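Local coordinates for iron binding protein FbpA (Mannheimia haemolytica, PDB 1Q35) that binds ferric iron in the periplasm, probably handing it on for uptake into the cell as a solute-binding protein, at residues V63-I75 / F88-T100. Sequence-based numbering, arbitrary orientation.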
# COMPACT_ATOMS: atom_id res chain seq x y z
N VAL A 63 4.40 -8.07 4.99
CA VAL A 63 3.99 -9.46 4.79
C VAL A 63 5.20 -10.38 4.87
O VAL A 63 5.17 -11.39 5.58
CB VAL A 63 3.30 -9.65 3.42
CG1 VAL A 63 3.19 -11.13 3.07
CG2 VAL A 63 1.93 -9.01 3.43
N MET A 64 6.27 -10.04 4.17
CA MET A 64 7.45 -10.90 4.14
C MET A 64 8.22 -10.85 5.45
O MET A 64 8.80 -11.85 5.84
CB MET A 64 8.36 -10.55 2.95
CG MET A 64 7.72 -10.82 1.60
SD MET A 64 6.94 -12.44 1.44
CE MET A 64 8.31 -13.52 1.79
N GLU A 65 8.18 -9.73 6.18
CA GLU A 65 8.75 -9.68 7.52
C GLU A 65 8.09 -10.75 8.40
O GLU A 65 8.76 -11.50 9.11
CB GLU A 65 8.55 -8.30 8.16
CG GLU A 65 9.15 -8.18 9.56
CD GLU A 65 8.75 -6.91 10.28
OE1 GLU A 65 9.12 -6.77 11.47
OE2 GLU A 65 8.07 -6.05 9.68
N ILE A 66 6.76 -10.82 8.33
CA ILE A 66 5.98 -11.76 9.13
C ILE A 66 6.26 -13.20 8.70
O ILE A 66 6.52 -14.07 9.54
CB ILE A 66 4.47 -11.43 9.01
CG1 ILE A 66 4.17 -10.08 9.67
CG2 ILE A 66 3.61 -12.53 9.63
CD1 ILE A 66 2.89 -9.42 9.20
N VAL A 67 6.23 -13.44 7.40
CA VAL A 67 6.40 -14.78 6.86
C VAL A 67 7.83 -15.29 7.09
O VAL A 67 8.02 -16.44 7.50
CB VAL A 67 6.01 -14.80 5.36
CG1 VAL A 67 6.40 -16.11 4.69
CG2 VAL A 67 4.51 -14.56 5.22
N ASN A 68 8.82 -14.42 6.87
CA ASN A 68 10.24 -14.77 7.09
C ASN A 68 10.56 -15.06 8.55
O ASN A 68 11.48 -15.83 8.83
CB ASN A 68 11.17 -13.64 6.63
CG ASN A 68 11.22 -13.48 5.11
OD1 ASN A 68 10.81 -14.36 4.36
ND2 ASN A 68 11.73 -12.34 4.66
N ALA A 69 9.81 -14.45 9.46
CA ALA A 69 9.98 -14.67 10.90
C ALA A 69 9.24 -15.92 11.39
O ALA A 69 9.18 -16.17 12.60
CB ALA A 69 9.50 -13.45 11.67
N ASP A 70 8.70 -16.72 10.46
CA ASP A 70 7.99 -17.95 10.79
C ASP A 70 6.76 -17.70 11.67
O ASP A 70 6.44 -18.50 12.55
CB ASP A 70 8.93 -18.97 11.45
CG ASP A 70 8.28 -20.33 11.64
OD1 ASP A 70 7.58 -20.79 10.72
OD2 ASP A 70 8.42 -21.00 12.69
N LEU A 71 6.07 -16.59 11.42
CA LEU A 71 4.91 -16.21 12.21
C LEU A 71 3.59 -16.48 11.48
O LEU A 71 2.53 -16.19 12.02
CB LEU A 71 4.99 -14.74 12.60
CG LEU A 71 6.23 -14.36 13.42
CD1 LEU A 71 6.30 -12.86 13.60
CD2 LEU A 71 6.23 -15.07 14.77
N ALA A 72 3.67 -17.05 10.28
CA ALA A 72 2.50 -17.41 9.49
C ALA A 72 2.36 -18.92 9.40
O ALA A 72 3.23 -19.66 9.87
CB ALA A 72 2.63 -16.83 8.09
N GLN A 73 1.28 -19.37 8.78
CA GLN A 73 1.11 -20.78 8.42
C GLN A 73 0.54 -20.94 7.03
O GLN A 73 -0.10 -20.03 6.49
CB GLN A 73 0.25 -21.52 9.45
CG GLN A 73 -1.17 -21.01 9.61
CD GLN A 73 -1.98 -21.91 10.53
OE1 GLN A 73 -2.17 -23.09 10.23
NE2 GLN A 73 -2.43 -21.37 11.65
N LYS A 74 0.76 -22.11 6.45
CA LYS A 74 0.32 -22.42 5.10
C LYS A 74 -1.17 -22.71 5.05
O LYS A 74 -1.69 -23.50 5.85
CB LYS A 74 1.09 -23.63 4.56
CG LYS A 74 2.59 -23.38 4.43
CD LYS A 74 3.35 -24.64 4.06
CE LYS A 74 3.07 -25.09 2.64
NZ LYS A 74 4.21 -25.86 2.08
N ILE A 75 -1.85 -22.08 4.10
CA ILE A 75 -3.28 -22.24 3.90
C ILE A 75 -3.53 -22.73 2.49
O ILE A 75 -3.21 -22.05 1.51
CB ILE A 75 -4.02 -20.90 4.12
CG1 ILE A 75 -3.70 -20.31 5.50
CG2 ILE A 75 -5.52 -21.08 3.92
CD1 ILE A 75 -4.18 -21.15 6.68
N PHE A 88 -0.51 -12.82 -7.22
CA PHE A 88 -0.87 -12.00 -6.05
C PHE A 88 -0.98 -12.81 -4.76
O PHE A 88 -1.55 -12.34 -3.80
CB PHE A 88 -2.18 -11.26 -6.32
CG PHE A 88 -2.12 -10.34 -7.51
CD1 PHE A 88 -1.10 -9.40 -7.62
CD2 PHE A 88 -3.05 -10.44 -8.52
CE1 PHE A 88 -1.03 -8.56 -8.72
CE2 PHE A 88 -2.99 -9.59 -9.63
CZ PHE A 88 -1.97 -8.65 -9.72
N ARG A 89 -0.43 -14.02 -4.74
CA ARG A 89 -0.32 -14.79 -3.50
C ARG A 89 0.95 -15.63 -3.50
O ARG A 89 1.56 -15.88 -4.54
CB ARG A 89 -1.56 -15.65 -3.26
CG ARG A 89 -1.95 -16.57 -4.41
CD ARG A 89 -3.19 -17.39 -4.12
NE ARG A 89 -3.77 -17.96 -5.33
CZ ARG A 89 -3.31 -19.04 -5.96
NH1 ARG A 89 -3.91 -19.44 -7.08
NH2 ARG A 89 -2.27 -19.73 -5.49
N ASP A 90 1.34 -16.04 -2.30
CA ASP A 90 2.55 -16.83 -2.08
C ASP A 90 2.46 -18.15 -2.82
O ASP A 90 1.47 -18.86 -2.72
CB ASP A 90 2.67 -17.10 -0.58
CG ASP A 90 3.99 -17.70 -0.18
OD1 ASP A 90 4.11 -18.13 0.99
OD2 ASP A 90 4.97 -17.80 -0.96
N SER A 91 3.51 -18.50 -3.56
CA SER A 91 3.56 -19.83 -4.18
C SER A 91 3.58 -20.93 -3.10
O SER A 91 3.15 -22.06 -3.35
CB SER A 91 4.76 -19.95 -5.11
OG SER A 91 5.98 -19.89 -4.40
N ASN A 92 4.09 -20.57 -1.92
CA ASN A 92 4.15 -21.46 -0.75
C ASN A 92 3.00 -21.26 0.26
O ASN A 92 3.10 -21.71 1.40
CB ASN A 92 5.51 -21.26 -0.06
CG ASN A 92 5.82 -22.34 0.97
OD1 ASN A 92 6.27 -22.03 2.08
ND2 ASN A 92 5.61 -23.60 0.61
N ASP A 93 1.94 -20.56 -0.15
CA ASP A 93 0.65 -20.53 0.56
C ASP A 93 0.64 -19.87 1.95
O ASP A 93 -0.28 -20.12 2.73
CB ASP A 93 0.07 -21.95 0.69
CG ASP A 93 -0.18 -22.61 -0.65
OD1 ASP A 93 -0.41 -21.91 -1.66
OD2 ASP A 93 -0.18 -23.85 -0.78
N GLN A 94 1.59 -19.00 2.25
CA GLN A 94 1.63 -18.36 3.57
C GLN A 94 1.15 -16.91 3.60
O GLN A 94 1.00 -16.34 4.67
CB GLN A 94 3.04 -18.44 4.16
CG GLN A 94 3.50 -19.85 4.48
CD GLN A 94 4.67 -19.85 5.44
OE1 GLN A 94 5.81 -19.65 5.03
NE2 GLN A 94 4.38 -20.04 6.72
N TRP A 95 0.92 -16.31 2.43
CA TRP A 95 0.36 -14.95 2.37
C TRP A 95 -0.48 -14.79 1.11
O TRP A 95 -0.27 -15.45 0.11
CB TRP A 95 1.46 -13.88 2.45
CG TRP A 95 2.44 -13.88 1.32
CD1 TRP A 95 3.68 -14.45 1.32
CD2 TRP A 95 2.28 -13.28 0.02
NE1 TRP A 95 4.30 -14.26 0.10
CE2 TRP A 95 3.46 -13.54 -0.71
CE3 TRP A 95 1.26 -12.55 -0.60
CZ2 TRP A 95 3.64 -13.10 -2.03
CZ3 TRP A 95 1.44 -12.12 -1.91
CH2 TRP A 95 2.62 -12.40 -2.60
N PHE A 96 -1.43 -13.85 1.19
CA PHE A 96 -2.44 -13.66 0.15
C PHE A 96 -2.72 -12.19 -0.06
O PHE A 96 -3.06 -11.47 0.88
CB PHE A 96 -3.71 -14.40 0.53
CG PHE A 96 -3.48 -15.85 0.78
CD1 PHE A 96 -3.15 -16.31 2.05
CD2 PHE A 96 -3.47 -16.75 -0.28
CE1 PHE A 96 -2.86 -17.64 2.27
CE2 PHE A 96 -3.20 -18.09 -0.05
CZ PHE A 96 -2.89 -18.53 1.22
N GLY A 97 -2.56 -11.74 -1.29
CA GLY A 97 -2.95 -10.39 -1.69
C GLY A 97 -4.45 -10.30 -1.85
O GLY A 97 -5.10 -11.22 -2.35
N LEU A 98 -5.01 -9.17 -1.42
CA LEU A 98 -6.45 -8.90 -1.50
C LEU A 98 -6.78 -7.73 -2.43
O LEU A 98 -7.84 -7.72 -3.04
CB LEU A 98 -7.00 -8.62 -0.10
CG LEU A 98 -6.97 -9.81 0.86
CD1 LEU A 98 -7.36 -9.36 2.25
CD2 LEU A 98 -7.88 -10.94 0.38
N THR A 99 -5.89 -6.73 -2.49
CA THR A 99 -6.00 -5.66 -3.49
C THR A 99 -4.61 -5.29 -3.96
O THR A 99 -3.62 -5.61 -3.31
CB THR A 99 -6.62 -4.39 -2.90
OG1 THR A 99 -5.76 -3.89 -1.86
CG2 THR A 99 -7.97 -4.65 -2.25
N THR A 100 -4.55 -4.60 -5.09
CA THR A 100 -3.34 -3.86 -5.45
C THR A 100 -3.64 -2.37 -5.44
O THR A 100 -4.79 -1.93 -5.51
CB THR A 100 -2.72 -4.28 -6.81
OG1 THR A 100 -3.60 -3.94 -7.89
CG2 THR A 100 -2.49 -5.78 -6.88
O HOH W 1 8.61 -19.11 6.26
O HOH W 2 -1.10 -17.37 6.04
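Trp95 packs against the last turns of helix 60-68, where Val63, Met64 and Val67 meet its indole in one lobe of a periplasmic-binding-protein fold. Val63 crosses the tryptophan at about a right angle, its CG1, anti to the backbone N (chi1 166°), packing 3.3 Å from Trp95 CB. The bent chain of Met64 brings its sulfur obliquely to the five-membered ring of Trp95, a Met-aromatic contact with Met64 SD 3.5 Å from Trp95 NE1. The Arg89-Asp90 peptide covers one face of the indole, with Asp90 N over its centre and Arg89 C toward the rim.

Beyond the helix, which ends in a Schellman motif with Asp70 as the C-prime residue, the chain runs back past the type I turn of Asp90 to Asp93. There the Gln94 side chain, extended beyond CG, reaches between Val67 on the helix and Lys74 on the returning chain: its OE1 sits 3.6 Å from Val67 CG1, and its CG touches Lys74 CG at 3.6 Å. One water donates to both Val67 O and Gln94 OE1; a second bridges Gln73 O and Gln94 O. Asp90 braces the turn from within, taking Asn92 N on OD2 in an Asx turn and Gln94 N on OD1. Further along, Phe96 turns its ring edge to Ile75 O, while Val247 of helix 243-254 also packs on Ile75. A single direct backbone hydrogen bond joins the segments, Ile75 N to Asp93 O, at 2.9 Å and nearly straight (166° at the hydrogen).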